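PDB 3GT5: N-acetylglucosamine 2-epimerase from Xylella fastidiosa, which probably epimerises or isomerises sugars, as a member of the N-acylglucosamine 2-epimerase family. Local coordinates for residues Ser315-Ala320 against Met380-Glu385. Residues are numbered along the deposited sequence; the frame is centred on the assembly and turned at random.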
ATOM      1  N   SER A 315      -4.569  -9.613   0.635  1.00 16.77           N
ATOM      2  CA  SER A 315      -4.841 -10.872   1.223  1.00 16.22           C
ATOM      3  C   SER A 315      -4.373 -12.036   0.353  1.00 16.66           C
ATOM      4  O   SER A 315      -3.859 -13.032   0.864  1.00 16.53           O
ATOM      5  CB  SER A 315      -6.313 -11.006   1.622  1.00 16.99           C
ATOM      6  OG  SER A 315      -6.640  -9.997   2.562  1.00 17.76           O
ATOM      7  N   LEU A 316      -4.571 -11.951  -0.953  1.00 16.72           N
ATOM      8  CA  LEU A 316      -4.074 -13.036  -1.820  1.00 16.73           C
ATOM      9  C   LEU A 316      -2.558 -13.043  -1.894  1.00 16.61           C
ATOM     10  O   LEU A 316      -1.961 -14.097  -2.003  1.00 18.05           O
ATOM     11  CB  LEU A 316      -4.764 -13.031  -3.214  1.00 18.58           C
ATOM     12  CG  LEU A 316      -4.576 -11.868  -4.135  1.00 18.04           C
ATOM     13  CD1 LEU A 316      -3.300 -12.000  -4.927  1.00 18.89           C
ATOM     14  CD2 LEU A 316      -5.806 -11.625  -5.111  1.00 16.75           C
ATOM     15  N   ALA A 317      -1.907 -11.883  -1.773  1.00 17.16           N
ATOM     16  CA  ALA A 317      -0.442 -11.855  -1.783  1.00 16.13           C
ATOM     17  C   ALA A 317       0.073 -12.519  -0.510  1.00 16.21           C
ATOM     18  O   ALA A 317       0.977 -13.392  -0.564  1.00 15.85           O
ATOM     19  CB  ALA A 317       0.069 -10.385  -1.919  1.00 16.57           C
ATOM     20  N   ALA A 318      -0.525 -12.169   0.637  1.00 15.79           N
ATOM     21  CA  ALA A 318      -0.206 -12.813   1.899  1.00 16.47           C
ATOM     22  C   ALA A 318      -0.429 -14.346   1.842  1.00 17.17           C
ATOM     23  O   ALA A 318       0.405 -15.076   2.288  1.00 15.99           O
ATOM     24  CB  ALA A 318      -1.019 -12.186   3.042  1.00 16.39           C
ATOM     25  N   ALA A 319      -1.553 -14.786   1.265  1.00 16.56           N
ATOM     26  CA  ALA A 319      -1.886 -16.221   1.187  1.00 18.09           C
ATOM     27  C   ALA A 319      -0.840 -16.978   0.388  1.00 18.28           C
ATOM     28  O   ALA A 319      -0.418 -18.039   0.810  1.00 19.37           O
ATOM     29  CB  ALA A 319      -3.293 -16.414   0.601  1.00 18.44           C
ATOM     30  N   ALA A 320      -0.382 -16.422  -0.714  1.00 17.99           N
ATOM     31  CA  ALA A 320       0.659 -17.055  -1.532  1.00 19.11           C
ATOM     32  C   ALA A 320       1.987 -17.184  -0.741  1.00 19.64           C
ATOM     33  O   ALA A 320       2.638 -18.257  -0.749  1.00 19.03           O
ATOM     34  CB  ALA A 320       0.838 -16.266  -2.901  1.00 18.62           C
ATOM     35  N   MET A 380      -1.494  -4.682  -8.874  1.00 17.27           N
ATOM     36  CA  MET A 380      -0.255  -5.034  -9.579  1.00 17.19           C
ATOM     37  C   MET A 380       0.868  -5.399  -8.626  1.00 17.06           C
ATOM     38  O   MET A 380       1.592  -6.372  -8.866  1.00 17.73           O
ATOM     39  CB  MET A 380       0.194  -3.908 -10.511  1.00 17.16           C
ATOM     40  CG  MET A 380      -0.679  -3.722 -11.803  1.00 18.42           C
ATOM     41  SD  MET A 380      -0.064  -2.485 -13.034  1.00 11.10           S
ATOM     42  CE  MET A 380      -0.420  -0.966 -12.082  1.00 18.92           C
ATOM     43  N   GLY A 381       0.995  -4.662  -7.538  1.00 17.16           N
ATOM     44  CA  GLY A 381       1.963  -5.001  -6.480  1.00 17.52           C
ATOM     45  C   GLY A 381       1.804  -6.398  -5.875  1.00 17.62           C
ATOM     46  O   GLY A 381       2.790  -7.085  -5.605  1.00 17.91           O
ATOM     47  N   ALA A 382       0.561  -6.799  -5.619  1.00 17.12           N
ATOM     48  CA  ALA A 382       0.280  -8.123  -5.185  1.00 17.56           C
ATOM     49  C   ALA A 382       0.745  -9.161  -6.208  1.00 17.66           C
ATOM     50  O   ALA A 382       1.318 -10.190  -5.839  1.00 19.14           O
ATOM     51  CB  ALA A 382      -1.237  -8.295  -4.891  1.00 17.74           C
ATOM     52  N   CYS A 383       0.500  -8.906  -7.484  1.00 17.98           N
ATOM     53  CA  CYS A 383       0.915  -9.829  -8.549  1.00 18.10           C
ATOM     54  C   CYS A 383       2.444  -9.891  -8.649  1.00 18.52           C
ATOM     55  O   CYS A 383       3.017 -10.971  -8.795  1.00 19.01           O
ATOM     56  CB  CYS A 383       0.320  -9.432  -9.895  1.00 18.59           C
ATOM     57  SG  CYS A 383      -1.476  -9.690  -9.897  1.00 21.15           S
ATOM     58  N   HIS A 384       3.104  -8.756  -8.541  1.00 18.34           N
ATOM     59  CA  HIS A 384       4.577  -8.742  -8.561  1.00 18.73           C
ATOM     60  C   HIS A 384       5.112  -9.524  -7.382  1.00 19.27           C
ATOM     61  O   HIS A 384       6.114 -10.251  -7.509  1.00 19.31           O
ATOM     62  CB  HIS A 384       5.161  -7.321  -8.510  1.00 17.86           C
ATOM     63  CG  HIS A 384       4.951  -6.508  -9.756  1.00 18.77           C
ATOM     64  ND1 HIS A 384       5.541  -6.815 -10.964  1.00 20.93           N
ATOM     65  CD2 HIS A 384       4.254  -5.364  -9.964  1.00 18.62           C
ATOM     66  CE1 HIS A 384       5.225  -5.890 -11.862  1.00 18.72           C
ATOM     67  NE2 HIS A 384       4.422  -5.010 -11.289  1.00 20.15           N
ATOM     68  N   GLU A 385       4.469  -9.389  -6.223  1.00 18.62           N
ATOM     69  CA  GLU A 385       4.902 -10.129  -5.053  1.00 20.10           C
ATOM     70  C   GLU A 385       4.711 -11.647  -5.250  1.00 19.36           C
ATOM     71  O   GLU A 385       5.595 -12.405  -4.911  1.00 20.40           O
ATOM     72  CB  GLU A 385       4.190  -9.687  -3.757  1.00 20.07           C
ATOM     73  CG  GLU A 385       4.890 -10.224  -2.477  1.00 23.08           C
ATOM     74  CD  GLU A 385       6.391  -9.905  -2.464  1.00 29.37           C
ATOM     75  OE1 GLU A 385       6.774  -8.695  -2.617  1.00 29.50           O
ATOM     76  OE2 GLU A 385       7.186 -10.889  -2.363  1.00 29.92           O
TER
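Ala317 and Ala382 bring two helices, running side by side in the same direction, to a close approach, with their CA atoms 5.1 Å apart. Both CB atoms are directed at the facing helix, and the methyls meet with Ala317 CB 3.9 Å from Ala382 CB. The fit is lopsided: Ala317 CB also lies 4.0 Å from Ala382 CA, so this methyl rests against the backbone of its partner as well as on its tip. With one carbon on each side, nothing longer holds the backbones apart at this point. Leu316 adds a flank. Its CB does not aim straight across, but the branch swings back, and CD1 reaches Ala382 CB at 4.2 Å. A chi1 of 64° sets CG between the backbone N and C, a rotamer uncommon in helices, and carries the isopropyl end alongside the alanine pair. From there Leu316 also packs on Trp339 of helix 329-346, which Cys383 touches too. Helices 309-326 and 377-387 belong to the (alpha/alpha)6 barrel of this epimerase family; their shared direction is consistent with neighbouring places in the inner ring, with helices 8-22 and 329-346 packed behind them in the outer layer. The side-chain contacts between the two segments are all apolar and buried, and no hydrogen bond crosses them. Glu385 borders the seam: its CB approaches Ala317 CB to 4.6 Å, while CG, anti to the backbone N (chi1 -166°), takes the carboxylate off to where OE2 accepts both a salt bridge from Arg262 NH2 and a hydrogen bond from Asn388 ND2, on an edge closed by Lys255 and Ile259 of helix 247-263.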